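Local atomic coordinates of MaoC-like dehydratase (Phytophthora Capsici, PDB entry 3KH8), a protein that probably catalyses the reversible hydration of an enoyl-CoA-type double bond, as a hot-dog-fold lyase related to the hydratase 2 domain of multifunctional enzyme type 2. Residues P203-D208 against W296-G301; S276-F281 against G319-Y324; I291-W296 against V303-V308. All blocks are in the same frame, centred on the assembly; numbering follows the deposited sequence.

Contact 1: P203-D208 against W296-G301; sequences PKRQPD and WQEGSG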
loop_
_atom_site.group_PDB
_atom_site.type_symbol
_atom_site.label_atom_id
_atom_site.label_comp_id
_atom_site.label_asym_id
_atom_site.label_seq_id
_atom_site.Cartn_x
_atom_site.Cartn_y
_atom_site.Cartn_z
ATOM N N PRO A 203 32.649 12.952 -2.856
ATOM C CA PRO A 203 33.633 13.832 -2.213
ATOM C C PRO A 203 34.074 13.307 -0.852
ATOM O O PRO A 203 33.291 12.667 -0.153
ATOM C CB PRO A 203 32.877 15.158 -2.058
ATOM C CG PRO A 203 31.783 15.101 -3.077
ATOM C CD PRO A 203 31.381 13.657 -3.126
ATOM N N LYS A 204 35.327 13.575 -0.492
ATOM C CA LYS A 204 35.895 13.093 0.768
ATOM C C LYS A 204 35.514 13.983 1.949
ATOM O O LYS A 204 35.596 13.570 3.108
ATOM C CB LYS A 204 37.417 12.959 0.652
ATOM C CG LYS A 204 37.875 11.871 -0.328
ATOM C CD LYS A 204 37.377 10.493 0.098
ATOM C CE LYS A 204 37.797 9.405 -0.878
ATOM N NZ LYS A 204 37.370 8.062 -0.387
ATOM N N ARG A 205 35.083 15.199 1.643
ATOM C CA ARG A 205 34.625 16.139 2.658
ATOM C C ARG A 205 33.360 15.639 3.367
ATOM O O ARG A 205 32.679 14.725 2.890
ATOM C CB ARG A 205 34.386 17.516 2.028
ATOM C CG ARG A 205 33.329 17.531 0.921
ATOM C CD ARG A 205 33.458 18.773 0.046
ATOM N NE ARG A 205 32.352 18.911 -0.902
ATOM C CZ ARG A 205 31.165 19.421 -0.586
ATOM N NH1 ARG A 205 30.933 19.831 0.652
ATOM N NH2 ARG A 205 30.210 19.519 -1.502
ATOM N N GLN A 206 33.066 16.244 4.514
ATOM C CA GLN A 206 31.842 15.981 5.260
ATOM C C GLN A 206 30.633 16.260 4.360
ATOM O O GLN A 206 30.658 17.218 3.583
ATOM C CB GLN A 206 31.803 16.907 6.470
ATOM C CG GLN A 206 31.118 16.358 7.700
ATOM C CD GLN A 206 31.351 17.246 8.915
ATOM O OE1 GLN A 206 32.471 17.700 9.165
ATOM N NE2 GLN A 206 30.290 17.503 9.671
ATOM N N PRO A 207 29.572 15.431 4.458
ATOM C CA PRO A 207 28.366 15.737 3.678
ATOM C C PRO A 207 27.796 17.109 4.039
ATOM O O PRO A 207 27.881 17.531 5.193
ATOM C CB PRO A 207 27.386 14.632 4.085
ATOM C CG PRO A 207 28.240 13.523 4.604
ATOM C CD PRO A 207 29.424 14.189 5.238
ATOM N N ASP A 208 27.240 17.795 3.047
ATOM C CA ASP A 208 26.617 19.096 3.255
ATOM C C ASP A 208 25.280 18.963 3.975
ATOM O O ASP A 208 24.933 19.790 4.816
ATOM C CB ASP A 208 26.433 19.813 1.915
ATOM C CG ASP A 208 27.758 20.151 1.252
ATOM O OD1 ASP A 208 28.737 20.430 1.979
ATOM O OD2 ASP A 208 27.823 20.137 0.006
ATOM N N TRP A 296 25.935 15.850 -0.926
ATOM C CA TRP A 296 26.983 16.830 -1.203
ATOM C C TRP A 296 26.542 17.755 -2.338
ATOM O O TRP A 296 26.366 17.315 -3.478
ATOM C CB TRP A 296 28.286 16.133 -1.608
ATOM C CG TRP A 296 29.010 15.380 -0.519
ATOM C CD1 TRP A 296 30.013 15.860 0.283
ATOM C CD2 TRP A 296 28.824 14.006 -0.147
ATOM N NE1 TRP A 296 30.448 14.875 1.140
ATOM C CE2 TRP A 296 29.737 13.728 0.899
ATOM C CE3 TRP A 296 27.968 12.983 -0.587
ATOM C CZ2 TRP A 296 29.823 12.469 1.508
ATOM C CZ3 TRP A 296 28.049 11.732 0.024
ATOM C CH2 TRP A 296 28.970 11.488 1.062
ATOM N N GLN A 297 26.354 19.030 -2.009
ATOM C CA GLN A 297 26.064 20.065 -2.999
ATOM C C GLN A 297 27.326 20.342 -3.812
ATOM O O GLN A 297 28.375 20.666 -3.252
ATOM C CB GLN A 297 25.567 21.341 -2.296
ATOM C CG GLN A 297 25.366 22.566 -3.201
ATOM C CD GLN A 297 24.194 22.423 -4.156
ATOM O OE1 GLN A 297 24.377 22.183 -5.350
ATOM N NE2 GLN A 297 22.983 22.562 -3.632
ATOM N N GLU A 298 27.230 20.190 -5.130
ATOM C CA GLU A 298 28.367 20.448 -6.012
ATOM C C GLU A 298 28.159 21.681 -6.893
ATOM O O GLU A 298 29.017 22.023 -7.706
ATOM C CB GLU A 298 28.705 19.213 -6.854
ATOM C CG GLU A 298 29.225 18.033 -6.038
ATOM C CD GLU A 298 30.591 18.290 -5.429
ATOM O OE1 GLU A 298 31.598 18.192 -6.161
ATOM O OE2 GLU A 298 30.662 18.576 -4.217
ATOM N N GLY A 299 27.024 22.350 -6.718
ATOM C CA GLY A 299 26.698 23.543 -7.494
ATOM C C GLY A 299 26.209 23.202 -8.887
ATOM O O GLY A 299 26.279 22.044 -9.317
ATOM N N SER A 300 25.704 24.217 -9.588
ATOM C CA SER A 300 25.181 24.072 -10.952
ATOM C C SER A 300 24.041 23.043 -11.048
ATOM O O SER A 300 23.824 22.436 -12.101
ATOM C CB SER A 300 26.310 23.751 -11.943
ATOM O OG SER A 300 27.340 24.724 -11.863
ATOM N N GLY A 301 23.318 22.866 -9.944
ATOM C CA GLY A 301 22.178 21.950 -9.890
ATOM C C GLY A 301 22.561 20.483 -9.827
ATOM O O GLY A 301 21.787 19.623 -10.248
#
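The indole of Trp296 lies between two prolines of the 203-208 loop. Over one face of its five-membered ring stands CA of Pro207, 3.7 Å from the centroid, while CD of Pro203 makes a CH-pi contact with the opposite face at 4.0 Å. The Pro207 ring runs alongside the indole and sets its CG 3.6 Å from CZ2 of Trp296.

Hydrogen bonding fixes the indole within this sandwich. NE1 of Trp296 donates to O of Arg205 over 2.8 Å; the acceptor lies almost in the ring plane, but the donor sits well above the carbonyl plane. Thus the loop leading into strand 209-214 is fastened to the end of strand 290-297, its antiparallel neighbour in the second, MaoC-like hot-dog unit.

A charged network joins the same segments. With CG of Arg205 held between its own backbone N and carbonyl carbon (chi1 60°) and the chain extended beyond, the guanidinium turns one face to the indole edge, CD1 under its centre and the planes 83° apart. Its NH1 and NH2 grip Asp208 end-on, one nitrogen to each oxygen, and NH2 also reaches OE2 of Glu298 in a nearly straight salt bridge of 2.9 Å. OD2 of Asp208 also accepts, on its anti lone pair, a short but clearly bent bond from Gln297 N (2.7 Å).

Contact 2: S276-F281 against G319-Y324; sequences SIRVRF and GGEFVY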
loop_
_atom_site.group_PDB
_atom_site.type_symbol
_atom_site.label_atom_id
_atom_site.label_comp_id
_atom_site.label_asym_id
_atom_site.label_seq_id
_atom_site.Cartn_x
_atom_site.Cartn_y
_atom_site.Cartn_z
ATOM N N SER A 276 17.187 14.342 -12.987
ATOM C CA SER A 276 17.780 13.023 -13.189
ATOM C C SER A 276 18.426 12.486 -11.926
ATOM O O SER A 276 18.767 13.239 -11.014
ATOM C CB SER A 276 18.793 13.029 -14.345
ATOM O OG SER A 276 19.923 13.818 -14.025
ATOM N N ILE A 277 18.584 11.170 -11.894
ATOM C CA ILE A 277 19.184 10.475 -10.773
ATOM C C ILE A 277 19.792 9.167 -11.277
ATOM O O ILE A 277 19.163 8.439 -12.050
ATOM C CB ILE A 277 18.151 10.244 -9.616
ATOM C CG1 ILE A 277 18.812 9.578 -8.401
ATOM C CG2 ILE A 277 16.906 9.477 -10.116
ATOM C CD1 ILE A 277 18.021 9.714 -7.107
ATOM N N ARG A 278 21.032 8.901 -10.874
ATOM C CA ARG A 278 21.676 7.619 -11.161
ATOM C C ARG A 278 22.456 7.117 -9.952
ATOM O O ARG A 278 23.037 7.906 -9.201
ATOM C CB ARG A 278 22.565 7.702 -12.406
ATOM C CG ARG A 278 23.711 8.712 -12.331
ATOM C CD ARG A 278 24.546 8.627 -13.594
ATOM N NE ARG A 278 25.586 9.652 -13.664
ATOM C CZ ARG A 278 26.887 9.400 -13.780
ATOM N NH1 ARG A 278 27.331 8.146 -13.839
ATOM N NH2 ARG A 278 27.747 10.405 -13.849
ATOM N N VAL A 279 22.454 5.802 -9.759
ATOM C CA VAL A 279 23.040 5.196 -8.570
ATOM C C VAL A 279 23.628 3.842 -8.930
ATOM O O VAL A 279 23.347 3.295 -10.006
ATOM C CB VAL A 279 21.978 4.972 -7.442
ATOM C CG1 VAL A 279 21.298 6.280 -7.034
ATOM C CG2 VAL A 279 20.933 3.918 -7.849
ATOM N N ARG A 280 24.442 3.303 -8.029
ATOM C CA ARG A 280 24.705 1.873 -8.048
ATOM C C ARG A 280 24.321 1.257 -6.714
ATOM O O ARG A 280 24.380 1.916 -5.673
ATOM C CB ARG A 280 26.154 1.547 -8.445
ATOM C CG ARG A 280 27.195 1.808 -7.384
ATOM C CD ARG A 280 28.599 1.466 -7.896
ATOM N NE ARG A 280 29.611 2.157 -7.102
ATOM C CZ ARG A 280 30.102 3.358 -7.388
ATOM N NH1 ARG A 280 29.699 4.014 -8.470
ATOM N NH2 ARG A 280 31.009 3.901 -6.593
ATOM N N PHE A 281 23.909 -0.003 -6.752
ATOM C CA PHE A 281 23.537 -0.719 -5.546
ATOM C C PHE A 281 24.734 -1.525 -5.076
ATOM O O PHE A 281 25.188 -2.449 -5.757
ATOM C CB PHE A 281 22.308 -1.595 -5.805
ATOM C CG PHE A 281 21.150 -0.834 -6.387
ATOM C CD1 PHE A 281 20.378 0.005 -5.585
ATOM C CD2 PHE A 281 20.847 -0.930 -7.741
ATOM C CE1 PHE A 281 19.312 0.729 -6.121
ATOM C CE2 PHE A 281 19.778 -0.205 -8.290
ATOM C CZ PHE A 281 19.012 0.622 -7.475
ATOM N N GLY A 319 27.715 6.077 -5.359
ATOM C CA GLY A 319 27.947 6.807 -6.607
ATOM C C GLY A 319 26.731 7.568 -7.106
ATOM O O GLY A 319 26.489 7.647 -8.310
ATOM N N GLY A 320 25.970 8.137 -6.178
ATOM C CA GLY A 320 24.737 8.830 -6.517
ATOM C C GLY A 320 24.965 10.202 -7.116
ATOM O O GLY A 320 25.726 11.005 -6.573
ATOM N N GLU A 321 24.314 10.456 -8.249
ATOM C CA GLU A 321 24.323 11.776 -8.873
ATOM C C GLU A 321 22.894 12.235 -9.140
ATOM O O GLU A 321 22.140 11.576 -9.858
ATOM C CB GLU A 321 25.132 11.769 -10.172
ATOM C CG GLU A 321 25.125 13.103 -10.905
ATOM C CD GLU A 321 25.767 13.014 -12.271
ATOM O OE1 GLU A 321 27.010 13.045 -12.346
ATOM O OE2 GLU A 321 25.021 12.911 -13.267
ATOM N N PHE A 322 22.532 13.368 -8.551
ATOM C CA PHE A 322 21.197 13.936 -8.682
ATOM C C PHE A 322 21.293 15.284 -9.386
ATOM O O PHE A 322 22.117 16.121 -9.015
ATOM C CB PHE A 322 20.572 14.099 -7.294
ATOM C CG PHE A 322 19.211 14.753 -7.292
ATOM C CD1 PHE A 322 18.999 15.934 -6.587
ATOM C CD2 PHE A 322 18.139 14.176 -7.969
ATOM C CE1 PHE A 322 17.745 16.542 -6.569
ATOM C CE2 PHE A 322 16.886 14.774 -7.959
ATOM C CZ PHE A 322 16.685 15.959 -7.254
ATOM N N VAL A 323 20.464 15.482 -10.406
ATOM C CA VAL A 323 20.406 16.763 -11.107
ATOM C C VAL A 323 19.023 17.386 -10.937
ATOM O O VAL A 323 18.002 16.740 -11.189
ATOM C CB VAL A 323 20.790 16.630 -12.611
ATOM C CG1 VAL A 323 20.699 17.982 -13.325
ATOM C CG2 VAL A 323 22.194 16.044 -12.758
ATOM N N TYR A 324 19.005 18.638 -10.490
ATOM C CA TYR A 324 17.766 19.372 -10.293
ATOM C C TYR A 324 17.858 20.780 -10.888
ATOM O O TYR A 324 18.957 21.292 -11.128
ATOM C CB TYR A 324 17.401 19.428 -8.801
ATOM C CG TYR A 324 18.289 20.327 -7.968
ATOM C CD1 TYR A 324 19.566 19.919 -7.581
ATOM C CD2 TYR A 324 17.850 21.587 -7.562
ATOM C CE1 TYR A 324 20.384 20.745 -6.819
ATOM C CE2 TYR A 324 18.659 22.421 -6.798
ATOM C CZ TYR A 324 19.924 21.993 -6.432
ATOM O OH TYR A 324 20.728 22.811 -5.680
HETATM O O HOH W 1 21.769 12.054 -12.624
#
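Arg278 and Glu321 face each other as a hydrogen-bonded pair of two antiparallel strands, and their side chains join the partly exposed side of the sheet. NH2 of Arg278 meets OE1 of Glu321 at 3.1 Å from above the carboxylate plane, and NE adds a weak bond to OE2. Guanidinium and carboxylate stand nearly perpendicular, 85° apart, so this salt bridge lacks the flat two-pronged form. The Glu321 chain is extended, with CG anti to N (chi1 177°), which carries its carboxylate to the arginine. NH2 of Arg278 also donates to O of Ala198, its stronger partner, in the loop between strands 192-193 and 209-214.

On the same side, OG of Ser276 packs 3.3 Å from CB of Val323. A water links this hydroxyl to the backbone O of Glu321, to which it donates at 2.8 Å, and it reaches OE2 of Glu321 weakly.

Beneath these side chains the backbones set the spacing. Ser276 exchanges N-H and C=O with Val323, and Arg278 does the same with Glu321. Between these pairs CA of Ile277 points its hydrogen at O of Glu321, 3.3 Å away. At the far end the guanidinium of Arg280 lays a face over Gly319, where the chain turns a corner.

Ile277 and Phe322 form the non-hydrogen-bonded pair on the other side, with CB of Ile277 at the ring edge, 4.3 Å from CD2 of Phe322. Met255, Ser259 and Leu262 of helix 251-266 cover Ile277, and Phe274 meets the Phe322 ring edge-to-face. An antiparallel sheet curled round a long helix, here helix 251-266 against the face of Ile277 and Phe322, is the mark of the hot-dog fold.

Contact 3: I291-W296 against V303-V308; sequences IQTRMW and VLFQAV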
loop_
_atom_site.group_PDB
_atom_site.type_symbol
_atom_site.label_atom_id
_atom_site.label_comp_id
_atom_site.label_asym_id
_atom_site.label_seq_id
_atom_site.Cartn_x
_atom_site.Cartn_y
_atom_site.Cartn_z
ATOM N N ILE A 291 17.799 4.045 6.900
ATOM C CA ILE A 291 18.531 4.502 5.720
ATOM C C ILE A 291 18.891 5.976 5.852
ATOM O O ILE A 291 18.005 6.838 5.895
ATOM C CB ILE A 291 17.743 4.264 4.406
ATOM C CG1 ILE A 291 17.531 2.762 4.170
ATOM C CG2 ILE A 291 18.475 4.913 3.212
ATOM C CD1 ILE A 291 16.617 2.423 2.972
ATOM N N GLN A 292 20.193 6.249 5.918
ATOM C CA GLN A 292 20.717 7.614 5.960
ATOM C C GLN A 292 21.118 8.049 4.562
ATOM O O GLN A 292 21.866 7.341 3.882
ATOM C CB GLN A 292 21.957 7.699 6.857
ATOM C CG GLN A 292 21.739 7.362 8.322
ATOM C CD GLN A 292 23.054 7.185 9.073
ATOM O OE1 GLN A 292 23.941 6.450 8.636
ATOM N NE2 GLN A 292 23.179 7.854 10.208
ATOM N N THR A 293 20.645 9.215 4.140
ATOM C CA THR A 293 21.069 9.780 2.864
ATOM C C THR A 293 22.073 10.917 3.103
ATOM O O THR A 293 21.740 11.931 3.729
ATOM C CB THR A 293 19.862 10.245 2.002
ATOM O OG1 THR A 293 18.962 9.145 1.807
ATOM C CG2 THR A 293 20.323 10.742 0.639
ATOM N N ARG A 294 23.302 10.719 2.625
ATOM C CA ARG A 294 24.365 11.729 2.717
ATOM C C ARG A 294 24.395 12.532 1.427
ATOM O O ARG A 294 24.500 11.955 0.349
ATOM C CB ARG A 294 25.734 11.068 2.891
ATOM C CG ARG A 294 25.865 10.105 4.046
ATOM C CD ARG A 294 27.173 9.337 3.923
ATOM N NE ARG A 294 27.484 8.605 5.147
ATOM C CZ ARG A 294 28.404 7.648 5.240
ATOM N NH1 ARG A 294 29.107 7.284 4.174
ATOM N NH2 ARG A 294 28.609 7.046 6.401
ATOM N N MET A 295 24.326 13.857 1.535
ATOM C CA MET A 295 24.223 14.703 0.347
ATOM C C MET A 295 25.318 15.769 0.250
ATOM O O MET A 295 25.597 16.487 1.218
ATOM C CB MET A 295 22.827 15.333 0.256
ATOM C CG MET A 295 21.696 14.299 0.102
ATOM S SD MET A 295 20.041 14.943 0.433
ATOM C CE MET A 295 20.011 14.997 2.222
ATOM N N TRP A 296 25.935 15.850 -0.926
ATOM C CA TRP A 296 26.983 16.830 -1.203
ATOM C C TRP A 296 26.542 17.755 -2.338
ATOM O O TRP A 296 26.366 17.315 -3.478
ATOM C CB TRP A 296 28.286 16.133 -1.608
ATOM C CG TRP A 296 29.010 15.380 -0.519
ATOM C CD1 TRP A 296 30.013 15.860 0.283
ATOM C CD2 TRP A 296 28.824 14.006 -0.147
ATOM N NE1 TRP A 296 30.448 14.875 1.140
ATOM C CE2 TRP A 296 29.737 13.728 0.899
ATOM C CE3 TRP A 296 27.968 12.983 -0.587
ATOM C CZ2 TRP A 296 29.823 12.469 1.508
ATOM C CZ3 TRP A 296 28.049 11.732 0.024
ATOM C CH2 TRP A 296 28.970 11.488 1.062
ATOM N N VAL A 303 23.941 17.315 -7.297
ATOM C CA VAL A 303 24.149 16.806 -5.944
ATOM C C VAL A 303 24.656 15.373 -5.990
ATOM O O VAL A 303 24.057 14.504 -6.640
ATOM C CB VAL A 303 22.854 16.877 -5.087
ATOM C CG1 VAL A 303 23.098 16.345 -3.669
ATOM C CG2 VAL A 303 22.327 18.296 -5.033
ATOM N N LEU A 304 25.765 15.133 -5.303
ATOM C CA LEU A 304 26.279 13.784 -5.152
ATOM C C LEU A 304 25.785 13.224 -3.825
ATOM O O LEU A 304 25.567 13.977 -2.868
ATOM C CB LEU A 304 27.810 13.754 -5.269
ATOM C CG LEU A 304 28.397 14.338 -6.567
ATOM C CD1 LEU A 304 29.906 14.164 -6.619
ATOM C CD2 LEU A 304 27.753 13.741 -7.830
ATOM N N PHE A 305 25.567 11.913 -3.776
ATOM C CA PHE A 305 24.968 11.310 -2.590
ATOM C C PHE A 305 25.246 9.828 -2.410
ATOM O O PHE A 305 25.628 9.129 -3.356
ATOM C CB PHE A 305 23.456 11.575 -2.547
ATOM C CG PHE A 305 22.673 10.820 -3.583
ATOM C CD1 PHE A 305 22.500 11.343 -4.858
ATOM C CD2 PHE A 305 22.101 9.587 -3.275
ATOM C CE1 PHE A 305 21.769 10.650 -5.816
ATOM C CE2 PHE A 305 21.372 8.880 -4.229
ATOM C CZ PHE A 305 21.200 9.416 -5.498
ATOM N N GLN A 306 25.060 9.372 -1.175
ATOM C CA GLN A 306 25.083 7.962 -0.829
ATOM C C GLN A 306 23.918 7.677 0.105
ATOM O O GLN A 306 23.462 8.570 0.822
ATOM C CB GLN A 306 26.373 7.606 -0.093
ATOM C CG GLN A 306 27.665 7.752 -0.889
ATOM C CD GLN A 306 28.873 7.409 -0.041
ATOM O OE1 GLN A 306 29.053 7.956 1.047
ATOM N NE2 GLN A 306 29.696 6.486 -0.524
ATOM N N ALA A 307 23.436 6.436 0.095
ATOM C CA ALA A 307 22.522 5.973 1.130
ATOM C C ALA A 307 23.208 4.887 1.941
ATOM O O ALA A 307 23.839 3.987 1.384
ATOM C CB ALA A 307 21.210 5.473 0.536
ATOM N N VAL A 308 23.084 4.987 3.261
ATOM C CA VAL A 308 23.833 4.142 4.183
ATOM C C VAL A 308 22.889 3.556 5.226
ATOM O O VAL A 308 21.994 4.246 5.706
ATOM C CB VAL A 308 24.954 4.954 4.897
ATOM C CG1 VAL A 308 25.812 4.052 5.786
ATOM C CG2 VAL A 308 25.836 5.686 3.877
#
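Gln292 N donates to Val308 O over 2.7 Å in a nearly straight bond, 170° at the hydrogen. Across the strands, OE1 of Gln306 takes a hydrogen bond from NH1 of Arg294, 3.2 Å long, and also lies at the edge of the Trp296 indole, 3.5 Å from CH2. The oxygen is in the guanidinium plane, whereas the arginine nitrogen stands above the plane of the amide. The other end of that amide, NE2, is held by Asp318 on strand 314-324, which fixes its rotation and leaves OE1 turned toward the arginine.

Arg294 extends across the strands with its CG beside the backbone N (chi1 -55°), and this brings the guanidinium over Val308. CG2 of Val308 sits under its centre, 3.5 Å from CZ, so an apolar methyl backs one face while the edge is used for the polar bond. Further along this side, the edge of the indole follows the opposite backbone: CE3 of Trp296 lies 3.5 Å from O of Leu304.

The strands run antiparallel, the axes of the two six-residue segments at 163°. Gln292 with Val308, Arg294 with Gln306 and Trp296 with Leu304 are hydrogen-bonded pairs, each joined by two backbone bonds.

Thr293 with Ala307 and Met295 with Phe305 are non-hydrogen-bonded pairs, and their side chains leave by the other face. There CG2 of Ile291 touches CB of Ala307 at 3.9 Å, and CG of Met295 meets CB of Phe305 at 4.2 Å.

Together the segments build the 290-297/302-309 beta hairpin. Strand 209-214 flanks it through Phe209, Asp211 and Phe213, strand 314-324 borders its other edge, and helix 251-266 covers Ile291, Val303 and Phe305.

How the contacts relate
All three contacts reach one curled antiparallel sheet, contact 1 only through the end of strand 290-297. Contact 3 is buried and contact 2 partly buried, both being strand pairings whose apolar sides meet helix 251-266; contact 1 lies at the surface and relies on proline-indole packing and a charge network instead of a backbone ladder. Trp296 belongs to contacts 1 and 3: its ring faces and NE1 serve the loop, its backbone and another part of the ring edge the hairpin. Contacts 2 and 3 join through probable backbone bonds such as Phe322 N to Val303 O. Tyr324 probably connects contact 2 to contact 1 twice, by its N to Gly301 O and by its OH to the Gln297 side chain.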